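Local coordinates for extracellular solute-binding protein, family 1 (Bifidobacterium longum subsp. infantis ATCC 15697, PDB 3OMB) that probably captures an extracellular solute, perhaps an oligosaccharide, and delivers it to an ABC transporter, and carries a bound magnesium ion, at residues K47-Q52 with S419-G424; A130-K135 with Y150-G155; P136-M141 with S347-A352; N470-D475 with Q527-T532. One frame throughout, in Å; residues are numbered along the deposited sequence.

Contact 1: K47-Q52 with S419-G424; sequences KKNANQ and SELLVG
E420 OE2 is held by two groups: N49 ND2 donates to it at 2.9 Å, and R79 adds a salt bridge to the same oxygen. The bond from the asparagine is fairly straight (157°), and E420 OE2 lies close to the plane of the N49 amide, whereas the amide nitrogen sits above the carboxylate plane. E420 reaches this spot by a bent route, with CG lodged between the backbone N and the carbonyl carbon (chi1 85°) and a second bend at chi2. R79 also donates through NE to N49 OD1, so both ends of the amide are fixed and its flip state is defined. Replacing N49 with a leucine would probably leave E420 OE2 to R79 without the amide and deprive R79 NE of its acceptor on N49.

Beside this polar group L421 packs against the strand end: its CD1 lies 3.4 Å from N49 OD1, while CD2 meets K47 CD at 3.8 Å. A water ties the backbones together, donating to K47 O and L421 O, each at 2.9 Å. The type I turn N49-Q52 is braced from within, because N49 N donates to Q52 OE1 at 3.0 Å. At the end of strand 41-48, then, an asparagine, an arginine and a glutamate form one network in which R79 and E420 probably offset each other's charge, and polar and apolar contacts together fasten loop 419-424 to the strand.

Contact 2: A130-K135 with Y150-G155; sequences AFFKQK and YAIADG
The last turn of helix 126-134 crosses strand 152-155 at 69°, with the axes of these short segments 10.4 Å apart at their closest. The strand pairs antiparallel with 349-350, and the two probably run between the lobes, as expected for the hinge of a type 2 solute-binding protein; the helix packs against this ribbon with two successive phenylalanines.

F132 stands across I152 at about a right angle, its CE1 4.1 Å from I152 CG2, an apolar contact. It is the CG2 methyl, anti to the isoleucine's backbone N, that meets the ring, while CG1 takes the place opposite the carbonyl carbon. F131 works on the backbone instead. With its CG anti to the backbone N (chi1 175°), the ring reaches from the helix to the peptides of A153, D154 and G155, and F131 CZ comes within 3.8 Å of D154 C. The ring of W425 stacks on F131, and Y374 OH bonds to A153 O. F131 CE2 lies 3.3 Å from that same oxygen, A153 O, which sits at the ring edge near its plane.

Contact 3: P136-M141 with S347-A352; sequences PDAKKM and SELSPA
M141, modelled as selenomethionine, and L349 carry this contact, crossing obliquely with M141 CE 3.6 Å from L349 CB. Beyond CG the M141 chain runs extended (chi2 -172°, chi3 -162°), which takes selenium out from the helix to the bend of the opposite segment. There SE lies 3.8 Å from P351 N and 4.0 Å from P351 CG, beside the proline ring and the peptide that leads into it.

L349 answers from the strand with both methyls. Its CG lies anti to the carbonyl carbon (chi1 -56°), and from there CD1 touches the first turn of the helix, 3.7 Å from A138 N and 3.9 Å from D137 CB. CD2 turns to A138 CB at 4.1 Å; both branches thus rest against A138, with CD1 also reaching D137. No hydrogen bond crosses between the two segments; the contact is apolar packing.

Strand 349-350 is the partner of 152-155 in a two-stranded antiparallel ribbon, and the chain turns a corner at P351 before entering strand 352-356 of a four-stranded mixed sheet. This is consistent with the return crossing between lobes in type 2 solute-binding proteins. Farther out, F131 of the preceding helix touches both A138 and L349, while A153 and D464 touch M141. On the ribbon side, S350 is held to D154 by a backbone hydrogen bond.

Contact 4: N470-D475 with Q527-T532; sequences NMDPSD and QKWYDT
The W529 indole is met on one face by M471 and along its edge by two aspartates. M471 CG sits over the five-membered ring, 3.6 Å from its centroid and only 2° off the normal, a CH-pi contact. Selenium of this selenomethionine follows obliquely, and CE reaches on to W529 CD1 at 3.7 Å. At the edge, W529 NE1 donates to D475 OD2 at 2.8 Å, the acceptor lying close to the ring plane, with the carboxylate turned almost perpendicular to the ring (84°).

D475 OD2 takes a second donor: K528, whose side chain comes toward D475 head-on with a bend at chi3, puts NZ 2.7 Å from OD2 on the syn lone pair in a salt bridge, whereas the indole comes from the anti side, tilted 22° out of the carboxylate plane. The D472 carboxylate also stands steeply against the ring, its OD1 3.8 Å from W529 CH2. A phenylalanine in place of W529 would probably leave D475 OD2 without its indole N-H donor and remove the five-membered ring under M471 CG.

The C-terminal helix 519-534 is thus joined to the start of helix 473-486 by a Met-aromatic contact, closed at the indole edge by a salt-bridged aspartate.

How the contacts relate
Contacts 2 and 3 form one unit, their centres about 6 Å apart: helices 126-134 and 136-142 follow each other and pack on neighbouring strands of the same ribbon. The K135 NZ to E348 OE1 salt bridge at 2.7 Å and the D154 N to S350 O bond at 3.0 Å join them directly. Contact 1, centred about 18 Å from contact 2, meets it where G155 N probably bonds to G424 O at 3.0 Å. Contact 4 lies farther out and touches contact 3 through a weak bond from N470 ND2 to K140 O. Contacts 1 and 4 do not meet, and all four lie away from the magnesium site.

Contact 1: K47-Q52 with S419-G424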
loop_
_atom_site.group_PDB
_atom_site.type_symbol
_atom_site.label_atom_id
_atom_site.label_comp_id
_atom_site.label_asym_id
_atom_site.label_seq_id
_atom_site.Cartn_x
_atom_site.Cartn_y
_atom_site.Cartn_z
ATOM N N LYS A 47 -3.041 -16.785 3.260
ATOM C CA LYS A 47 -3.407 -16.097 2.028
ATOM C C LYS A 47 -2.209 -16.096 1.086
ATOM O O LYS A 47 -1.075 -15.890 1.529
ATOM C CB LYS A 47 -3.815 -14.665 2.349
ATOM C CG LYS A 47 -4.492 -13.940 1.185
ATOM C CD LYS A 47 -4.584 -12.461 1.463
ATOM C CE LYS A 47 -5.923 -12.099 2.047
ATOM N NZ LYS A 47 -5.868 -10.725 2.635
ATOM N N LYS A 48 -2.478 -16.329 -0.200
ATOM C CA LYS A 48 -1.458 -16.455 -1.251
ATOM C C LYS A 48 -1.744 -15.520 -2.434
ATOM O O LYS A 48 -2.891 -15.125 -2.661
ATOM C CB LYS A 48 -1.439 -17.891 -1.797
ATOM C CG LYS A 48 -1.396 -19.012 -0.754
ATOM C CD LYS A 48 -0.004 -19.171 -0.121
ATOM C CE LYS A 48 1.059 -19.622 -1.137
ATOM N NZ LYS A 48 0.742 -20.901 -1.821
ATOM N N ASN A 49 -0.707 -15.178 -3.195
ATOM C CA ASN A 49 -0.905 -14.596 -4.523
ATOM C C ASN A 49 -1.009 -15.777 -5.496
ATOM O O ASN A 49 -0.387 -16.824 -5.267
ATOM C CB ASN A 49 0.281 -13.685 -4.908
ATOM C CG ASN A 49 0.344 -12.384 -4.095
ATOM O OD1 ASN A 49 -0.688 -11.789 -3.763
ATOM N ND2 ASN A 49 1.565 -11.929 -3.788
ATOM N N ALA A 50 -1.780 -15.638 -6.572
ATOM C CA ALA A 50 -1.868 -16.715 -7.586
ATOM C C ALA A 50 -0.525 -17.129 -8.217
ATOM O O ALA A 50 -0.388 -18.244 -8.693
ATOM C CB ALA A 50 -2.886 -16.353 -8.704
ATOM N N ASN A 51 0.465 -16.246 -8.223
ATOM C CA ASN A 51 1.749 -16.606 -8.842
ATOM C C ASN A 51 2.695 -17.419 -7.941
ATOM O O ASN A 51 3.818 -17.734 -8.327
ATOM C CB ASN A 51 2.445 -15.362 -9.417
ATOM C CG ASN A 51 2.902 -14.397 -8.351
ATOM O OD1 ASN A 51 2.688 -14.605 -7.151
ATOM N ND2 ASN A 51 3.548 -13.323 -8.784
ATOM N N GLN A 52 2.224 -17.768 -6.751
ATOM C CA GLN A 52 3.038 -18.487 -5.796
ATOM C C GLN A 52 2.915 -20.007 -5.876
ATOM O O GLN A 52 1.852 -20.576 -6.125
ATOM C CB GLN A 52 2.762 -17.992 -4.369
ATOM C CG GLN A 52 3.261 -16.576 -4.150
ATOM C CD GLN A 52 2.638 -15.909 -2.950
ATOM O OE1 GLN A 52 1.842 -16.508 -2.223
ATOM N NE2 GLN A 52 3.007 -14.659 -2.721
ATOM N N SER A 419 6.248 -13.459 -0.370
ATOM C CA SER A 419 6.533 -12.115 -0.894
ATOM C C SER A 419 5.905 -11.071 0.032
ATOM O O SER A 419 6.085 -11.150 1.263
ATOM C CB SER A 419 6.051 -11.981 -2.356
ATOM O OG SER A 419 6.567 -10.785 -2.943
ATOM N N GLU A 420 5.153 -10.121 -0.516
ATOM C CA GLU A 420 4.567 -9.083 0.332
ATOM C C GLU A 420 3.516 -9.610 1.351
ATOM O O GLU A 420 3.118 -8.879 2.253
ATOM C CB GLU A 420 4.011 -7.901 -0.499
ATOM C CG GLU A 420 2.575 -8.098 -1.026
ATOM C CD GLU A 420 2.492 -8.911 -2.316
ATOM O OE1 GLU A 420 3.550 -9.277 -2.857
ATOM O OE2 GLU A 420 1.357 -9.182 -2.793
ATOM N N LEU A 421 3.083 -10.863 1.200
ATOM C CA LEU A 421 2.150 -11.497 2.147
ATOM C C LEU A 421 2.866 -12.248 3.268
ATOM O O LEU A 421 2.274 -13.111 3.928
ATOM C CB LEU A 421 1.185 -12.441 1.421
ATOM C CG LEU A 421 0.158 -11.744 0.522
ATOM C CD1 LEU A 421 -0.385 -12.710 -0.504
ATOM C CD2 LEU A 421 -0.983 -11.108 1.348
ATOM N N LEU A 422 4.136 -11.917 3.497
ATOM C CA LEU A 422 4.875 -12.565 4.567
ATOM C C LEU A 422 4.243 -12.133 5.894
ATOM O O LEU A 422 3.672 -11.032 6.022
ATOM C CB LEU A 422 6.349 -12.180 4.529
ATOM C CG LEU A 422 6.744 -10.924 5.324
ATOM C CD1 LEU A 422 8.245 -10.908 5.615
ATOM C CD2 LEU A 422 6.330 -9.679 4.598
ATOM N N VAL A 423 4.322 -13.015 6.871
ATOM C CA VAL A 423 3.866 -12.687 8.192
ATOM C C VAL A 423 5.085 -12.964 9.069
ATOM O O VAL A 423 5.442 -14.110 9.324
ATOM C CB VAL A 423 2.644 -13.544 8.535
ATOM C CG1 VAL A 423 2.193 -13.300 9.936
ATOM C CG2 VAL A 423 1.506 -13.212 7.586
ATOM N N GLY A 424 5.741 -11.901 9.500
ATOM C CA GLY A 424 7.068 -11.991 10.097
ATOM C C GLY A 424 7.623 -10.594 9.967
ATOM O O GLY A 424 6.867 -9.658 9.745
HETATM O O HOH W 1 -0.078 -14.752 3.961
#

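Contact 2: A130-K135 with Y150-G155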
loop_
_atom_site.group_PDB
_atom_site.type_symbol
_atom_site.label_atom_id
_atom_site.label_comp_id
_atom_site.label_asym_id
_atom_site.label_seq_id
_atom_site.Cartn_x
_atom_site.Cartn_y
_atom_site.Cartn_z
ATOM N N ALA A 130 10.943 -8.479 19.906
ATOM C CA ALA A 130 12.091 -7.866 19.209
ATOM C C ALA A 130 11.635 -6.928 18.083
ATOM O O ALA A 130 12.209 -5.859 17.886
ATOM C CB ALA A 130 13.006 -8.943 18.658
ATOM N N PHE A 131 10.600 -7.351 17.368
ATOM C CA PHE A 131 10.008 -6.612 16.275
ATOM C C PHE A 131 9.439 -5.311 16.844
ATOM O O PHE A 131 9.755 -4.221 16.338
ATOM C CB PHE A 131 8.954 -7.505 15.585
ATOM C CG PHE A 131 8.137 -6.832 14.483
ATOM C CD1 PHE A 131 8.688 -5.861 13.631
ATOM C CD2 PHE A 131 6.821 -7.234 14.265
ATOM C CE1 PHE A 131 7.931 -5.276 12.614
ATOM C CE2 PHE A 131 6.049 -6.661 13.243
ATOM C CZ PHE A 131 6.603 -5.675 12.417
ATOM N N PHE A 132 8.649 -5.421 17.920
ATOM C CA PHE A 132 8.046 -4.251 18.558
ATOM C C PHE A 132 9.111 -3.287 19.089
ATOM O O PHE A 132 8.915 -2.076 19.061
ATOM C CB PHE A 132 7.116 -4.634 19.714
ATOM C CG PHE A 132 5.834 -5.350 19.295
ATOM C CD1 PHE A 132 5.472 -5.489 17.940
ATOM C CD2 PHE A 132 4.961 -5.841 20.274
ATOM C CE1 PHE A 132 4.274 -6.133 17.581
ATOM C CE2 PHE A 132 3.759 -6.486 19.919
ATOM C CZ PHE A 132 3.418 -6.625 18.573
ATOM N N LYS A 133 10.246 -3.808 19.549
ATOM C CA LYS A 133 11.262 -2.940 20.114
ATOM C C LYS A 133 11.933 -2.092 19.031
ATOM O O LYS A 133 12.101 -0.880 19.210
ATOM C CB LYS A 133 12.293 -3.733 20.910
ATOM C CG LYS A 133 13.360 -2.863 21.563
ATOM C CD LYS A 133 14.420 -3.707 22.229
ATOM C CE LYS A 133 15.709 -2.921 22.383
ATOM N NZ LYS A 133 16.586 -3.569 23.398
ATOM N N GLN A 134 12.296 -2.716 17.916
ATOM C CA GLN A 134 12.923 -2.007 16.805
ATOM C C GLN A 134 11.957 -1.134 15.958
ATOM O O GLN A 134 12.370 -0.116 15.391
ATOM C CB GLN A 134 13.642 -3.017 15.899
ATOM C CG GLN A 134 14.674 -2.374 15.004
ATOM C CD GLN A 134 15.375 -3.391 14.158
ATOM O OE1 GLN A 134 14.958 -3.657 13.036
ATOM N NE2 GLN A 134 16.415 -4.006 14.707
ATOM N N LYS A 135 10.690 -1.538 15.875
ATOM C CA LYS A 135 9.704 -0.852 15.050
ATOM C C LYS A 135 8.503 -0.500 15.925
ATOM O O LYS A 135 7.484 -1.213 15.917
ATOM C CB LYS A 135 9.232 -1.757 13.904
ATOM C CG LYS A 135 10.319 -2.509 13.134
ATOM C CD LYS A 135 11.031 -1.605 12.181
ATOM C CE LYS A 135 12.165 -2.329 11.462
ATOM N NZ LYS A 135 12.661 -1.425 10.371
ATOM N N TYR A 150 -4.675 -8.708 19.000
ATOM C CA TYR A 150 -5.419 -9.764 18.344
ATOM C C TYR A 150 -4.817 -10.117 16.992
ATOM O O TYR A 150 -4.990 -11.231 16.506
ATOM C CB TYR A 150 -6.878 -9.358 18.190
ATOM C CG TYR A 150 -7.663 -9.496 19.474
ATOM C CD1 TYR A 150 -7.668 -10.705 20.181
ATOM C CD2 TYR A 150 -8.416 -8.433 19.973
ATOM C CE1 TYR A 150 -8.389 -10.852 21.339
ATOM C CE2 TYR A 150 -9.158 -8.573 21.144
ATOM C CZ TYR A 150 -9.129 -9.784 21.816
ATOM O OH TYR A 150 -9.826 -9.943 22.979
ATOM N N ALA A 151 -4.091 -9.173 16.401
ATOM C CA ALA A 151 -3.554 -9.355 15.066
ATOM C C ALA A 151 -2.226 -8.647 14.998
ATOM O O ALA A 151 -2.172 -7.438 15.080
ATOM C CB ALA A 151 -4.528 -8.775 13.994
ATOM N N ILE A 152 -1.158 -9.414 14.837
ATOM C CA ILE A 152 0.188 -8.839 14.798
ATOM C C ILE A 152 0.527 -8.395 13.384
ATOM O O ILE A 152 0.232 -9.102 12.402
ATOM C CB ILE A 152 1.223 -9.838 15.342
ATOM C CG1 ILE A 152 0.687 -10.405 16.674
ATOM C CG2 ILE A 152 2.604 -9.179 15.492
ATOM C CD1 ILE A 152 1.692 -11.137 17.557
ATOM N N ALA A 153 1.143 -7.221 13.292
ATOM C CA ALA A 153 1.588 -6.677 12.020
ATOM C C ALA A 153 2.791 -7.447 11.481
ATOM O O ALA A 153 3.380 -8.298 12.159
ATOM C CB ALA A 153 1.936 -5.174 12.175
ATOM N N ASP A 154 3.156 -7.135 10.249
ATOM C CA ASP A 154 4.377 -7.683 9.656
ATOM C C ASP A 154 5.188 -6.566 8.988
ATOM O O ASP A 154 4.690 -5.464 8.772
ATOM C CB ASP A 154 4.014 -8.782 8.669
ATOM C CG ASP A 154 2.851 -8.398 7.789
ATOM O OD1 ASP A 154 3.058 -7.556 6.878
ATOM O OD2 ASP A 154 1.729 -8.924 8.013
ATOM N N GLY A 155 6.439 -6.846 8.677
ATOM C CA GLY A 155 7.304 -5.854 8.035
ATOM C C GLY A 155 8.185 -6.474 6.972
ATOM O O GLY A 155 8.656 -7.581 7.136
#

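Contact 3: P136-M141 with S347-A352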
loop_
_atom_site.group_PDB
_atom_site.type_symbol
_atom_site.label_atom_id
_atom_site.label_comp_id
_atom_site.label_asym_id
_atom_site.label_seq_id
_atom_site.Cartn_x
_atom_site.Cartn_y
_atom_site.Cartn_z
ATOM N N PRO A 136 8.597 0.605 16.679
ATOM C CA PRO A 136 7.483 0.897 17.586
ATOM C C PRO A 136 6.169 1.171 16.865
ATOM O O PRO A 136 5.106 1.081 17.491
ATOM C CB PRO A 136 7.952 2.129 18.370
ATOM C CG PRO A 136 9.343 2.422 17.907
ATOM C CD PRO A 136 9.576 1.700 16.623
ATOM N N ASP A 137 6.209 1.498 15.576
ATOM C CA ASP A 137 4.937 1.681 14.856
ATOM C C ASP A 137 4.187 0.351 14.611
ATOM O O ASP A 137 2.954 0.346 14.482
ATOM C CB ASP A 137 5.109 2.483 13.560
ATOM C CG ASP A 137 5.266 4.013 13.808
ATOM O OD1 ASP A 137 5.371 4.474 14.986
ATOM O OD2 ASP A 137 5.289 4.762 12.800
ATOM N N ALA A 138 4.935 -0.763 14.557
ATOM C CA ALA A 138 4.357 -2.105 14.461
ATOM C C ALA A 138 3.693 -2.528 15.749
ATOM O O ALA A 138 2.687 -3.217 15.718
ATOM C CB ALA A 138 5.406 -3.127 14.092
ATOM N N LYS A 139 4.286 -2.160 16.882
ATOM C CA LYS A 139 3.642 -2.360 18.184
ATOM C C LYS A 139 2.297 -1.641 18.233
ATOM O O LYS A 139 1.291 -2.204 18.682
ATOM C CB LYS A 139 4.537 -1.848 19.305
ATOM C CG LYS A 139 3.945 -2.082 20.678
ATOM C CD LYS A 139 5.053 -2.345 21.669
ATOM C CE LYS A 139 5.271 -1.207 22.605
ATOM N NZ LYS A 139 5.958 -1.775 23.817
ATOM N N LYS A 140 2.285 -0.408 17.747
ATOM C CA LYS A 140 1.093 0.408 17.799
ATOM C C LYS A 140 0.026 -0.118 16.856
ATOM O O LYS A 140 -1.144 -0.190 17.235
ATOM C CB LYS A 140 1.434 1.864 17.513
ATOM C CG LYS A 140 2.099 2.593 18.674
ATOM C CD LYS A 140 2.217 4.068 18.315
ATOM C CE LYS A 140 3.556 4.670 18.652
ATOM N NZ LYS A 140 3.638 4.836 20.118
HETATM N N MSE A 141 0.432 -0.512 15.648
HETATM C CA MSE A 141 -0.439 -1.242 14.720
HETATM C C MSE A 141 -1.034 -2.515 15.329
HETATM O O MSE A 141 -2.198 -2.857 15.078
HETATM C CB MSE A 141 0.336 -1.669 13.489
HETATM C CG MSE A 141 0.316 -0.705 12.371
HETATM SE SE MSE A 141 1.145 -1.603 10.824
HETATM C CE MSE A 141 1.491 0.021 9.818
ATOM N N SER A 347 5.976 1.663 2.890
ATOM C CA SER A 347 5.691 0.362 2.280
ATOM C C SER A 347 6.163 -0.826 3.144
ATOM O O SER A 347 6.059 -1.967 2.724
ATOM C CB SER A 347 6.346 0.289 0.896
ATOM O OG SER A 347 5.999 1.415 0.108
ATOM N N GLU A 348 6.677 -0.547 4.340
ATOM C CA GLU A 348 7.347 -1.567 5.145
ATOM C C GLU A 348 6.374 -2.403 5.977
ATOM O O GLU A 348 6.331 -3.636 5.847
ATOM C CB GLU A 348 8.378 -0.930 6.079
ATOM C CG GLU A 348 9.109 -1.984 6.927
ATOM C CD GLU A 348 10.201 -1.389 7.814
ATOM O OE1 GLU A 348 10.926 -2.179 8.483
ATOM O OE2 GLU A 348 10.339 -0.140 7.828
ATOM N N LEU A 349 5.620 -1.714 6.832
ATOM C CA LEU A 349 4.710 -2.338 7.777
ATOM C C LEU A 349 3.305 -2.488 7.246
ATOM O O LEU A 349 2.823 -1.671 6.470
ATOM C CB LEU A 349 4.654 -1.548 9.085
ATOM C CG LEU A 349 5.998 -1.337 9.776
ATOM C CD1 LEU A 349 5.826 -0.384 10.952
ATOM C CD2 LEU A 349 6.671 -2.669 10.209
ATOM N N SER A 350 2.644 -3.544 7.697
ATOM C CA SER A 350 1.330 -3.895 7.200
ATOM C C SER A 350 0.549 -4.525 8.352
ATOM O O SER A 350 1.062 -5.416 9.020
ATOM C CB SER A 350 1.487 -4.851 6.015
ATOM O OG SER A 350 0.282 -5.525 5.740
ATOM N N PRO A 351 -0.682 -4.031 8.616
ATOM C CA PRO A 351 -1.361 -4.514 9.813
ATOM C C PRO A 351 -1.954 -5.887 9.574
ATOM O O PRO A 351 -2.018 -6.337 8.428
ATOM C CB PRO A 351 -2.479 -3.485 10.047
ATOM C CG PRO A 351 -2.301 -2.405 9.005
ATOM C CD PRO A 351 -1.437 -2.967 7.924
ATOM N N ALA A 352 -2.345 -6.553 10.660
ATOM C CA ALA A 352 -3.157 -7.770 10.596
ATOM C C ALA A 352 -2.544 -8.962 9.858
ATOM O O ALA A 352 -3.178 -9.577 9.004
ATOM C CB ALA A 352 -4.562 -7.435 10.025
#

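Contact 4: N470-D475 with Q527-T532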
loop_
_atom_site.group_PDB
_atom_site.type_symbol
_atom_site.label_atom_id
_atom_site.label_comp_id
_atom_site.label_asym_id
_atom_site.label_seq_id
_atom_site.Cartn_x
_atom_site.Cartn_y
_atom_site.Cartn_z
ATOM N N ASN A 470 -8.364 -1.027 13.953
ATOM C CA ASN A 470 -7.966 -0.708 15.331
ATOM C C ASN A 470 -8.987 0.133 16.140
ATOM O O ASN A 470 -8.615 0.835 17.092
ATOM C CB ASN A 470 -6.620 0.029 15.310
ATOM C CG ASN A 470 -5.562 -0.660 16.184
ATOM O OD1 ASN A 470 -5.854 -1.640 16.876
ATOM N ND2 ASN A 470 -4.332 -0.141 16.156
HETATM N N MSE A 471 -10.252 0.069 15.738
HETATM C CA MSE A 471 -11.362 0.810 16.356
HETATM C C MSE A 471 -12.353 -0.156 16.988
HETATM O O MSE A 471 -12.319 -1.340 16.674
HETATM C CB MSE A 471 -12.159 1.513 15.272
HETATM C CG MSE A 471 -11.493 2.642 14.645
HETATM SE SE MSE A 471 -12.649 3.415 13.310
HETATM C CE MSE A 471 -11.321 4.734 12.831
ATOM N N ASP A 472 -13.262 0.356 17.822
ATOM C CA ASP A 472 -14.486 -0.367 18.212
ATOM C C ASP A 472 -15.257 -0.821 16.949
ATOM O O ASP A 472 -15.301 -0.081 15.965
ATOM C CB ASP A 472 -15.442 0.554 19.003
ATOM C CG ASP A 472 -14.877 1.022 20.354
ATOM O OD1 ASP A 472 -13.933 0.397 20.906
ATOM O OD2 ASP A 472 -15.416 2.025 20.891
ATOM N N PRO A 473 -15.888 -2.013 16.980
ATOM C CA PRO A 473 -16.746 -2.408 15.858
ATOM C C PRO A 473 -17.907 -1.448 15.580
ATOM O O PRO A 473 -18.308 -1.295 14.424
ATOM C CB PRO A 473 -17.294 -3.783 16.269
ATOM C CG PRO A 473 -16.715 -4.100 17.592
ATOM C CD PRO A 473 -15.606 -3.148 17.882
ATOM N N SER A 474 -18.442 -0.799 16.605
ATOM C CA SER A 474 -19.537 0.139 16.362
ATOM C C SER A 474 -19.054 1.373 15.600
ATOM O O SER A 474 -19.806 1.952 14.826
ATOM C CB SER A 474 -20.224 0.549 17.657
ATOM O OG SER A 474 -19.266 1.140 18.529
ATOM N N ASP A 475 -17.807 1.784 15.821
ATOM C CA ASP A 475 -17.268 2.930 15.103
ATOM C C ASP A 475 -16.915 2.569 13.661
ATOM O O ASP A 475 -17.212 3.325 12.748
ATOM C CB ASP A 475 -16.083 3.554 15.847
ATOM C CG ASP A 475 -16.525 4.575 16.903
ATOM O OD1 ASP A 475 -17.735 4.910 16.948
ATOM O OD2 ASP A 475 -15.653 5.064 17.664
ATOM N N GLN A 527 -11.022 11.835 14.015
ATOM C CA GLN A 527 -10.354 12.710 14.999
ATOM C C GLN A 527 -10.215 12.031 16.360
ATOM O O GLN A 527 -9.177 12.160 17.022
ATOM C CB GLN A 527 -11.081 14.046 15.176
ATOM C CG GLN A 527 -10.375 15.058 16.163
ATOM C CD GLN A 527 -9.165 15.783 15.520
ATOM O OE1 GLN A 527 -9.331 16.512 14.543
ATOM N NE2 GLN A 527 -7.954 15.584 16.076
ATOM N N LYS A 528 -11.260 11.317 16.775
ATOM C CA LYS A 528 -11.277 10.712 18.095
ATOM C C LYS A 528 -10.236 9.607 18.149
ATOM O O LYS A 528 -9.465 9.537 19.094
ATOM C CB LYS A 528 -12.663 10.142 18.426
ATOM C CG LYS A 528 -12.682 9.310 19.735
ATOM C CD LYS A 528 -14.029 8.727 20.059
ATOM C CE LYS A 528 -14.416 7.590 19.116
ATOM N NZ LYS A 528 -15.717 6.928 19.557
ATOM N N TRP A 529 -10.217 8.741 17.132
ATOM C CA TRP A 529 -9.233 7.662 17.120
ATOM C C TRP A 529 -7.795 8.161 16.942
ATOM O O TRP A 529 -6.869 7.644 17.592
ATOM C CB TRP A 529 -9.614 6.571 16.118
ATOM C CG TRP A 529 -10.810 5.858 16.632
ATOM C CD1 TRP A 529 -12.116 6.029 16.233
ATOM C CD2 TRP A 529 -10.840 4.925 17.711
ATOM N NE1 TRP A 529 -12.946 5.231 16.980
ATOM C CE2 TRP A 529 -12.196 4.551 17.901
ATOM C CE3 TRP A 529 -9.854 4.346 18.520
ATOM C CZ2 TRP A 529 -12.591 3.617 18.868
ATOM C CZ3 TRP A 529 -10.252 3.432 19.505
ATOM C CH2 TRP A 529 -11.608 3.074 19.666
ATOM N N TYR A 530 -7.626 9.169 16.082
ATOM C CA TYR A 530 -6.347 9.850 15.919
ATOM C C TYR A 530 -5.809 10.352 17.280
ATOM O O TYR A 530 -4.684 10.022 17.653
ATOM C CB TYR A 530 -6.474 10.961 14.865
ATOM C CG TYR A 530 -5.323 11.924 14.772
ATOM C CD1 TYR A 530 -5.353 13.129 15.448
ATOM C CD2 TYR A 530 -4.199 11.637 14.000
ATOM C CE1 TYR A 530 -4.283 14.026 15.368
ATOM C CE2 TYR A 530 -3.140 12.531 13.906
ATOM C CZ TYR A 530 -3.191 13.714 14.592
ATOM O OH TYR A 530 -2.152 14.608 14.507
ATOM N N ASP A 531 -6.641 11.079 18.029
ATOM C CA ASP A 531 -6.297 11.573 19.362
ATOM C C ASP A 531 -6.031 10.454 20.346
ATOM O O ASP A 531 -5.093 10.536 21.122
ATOM C CB ASP A 531 -7.417 12.442 19.925
ATOM C CG ASP A 531 -7.622 13.740 19.135
ATOM O OD1 ASP A 531 -6.779 14.094 18.271
ATOM O OD2 ASP A 531 -8.645 14.406 19.385
ATOM N N THR A 532 -6.831 9.399 20.306
ATOM C CA THR A 532 -6.638 8.266 21.221
ATOM C C THR A 532 -5.248 7.647 21.048
ATOM O O THR A 532 -4.560 7.338 22.031
ATOM C CB THR A 532 -7.724 7.186 20.987
ATOM O OG1 THR A 532 -8.981 7.672 21.483
ATOM C CG2 THR A 532 -7.357 5.801 21.643
#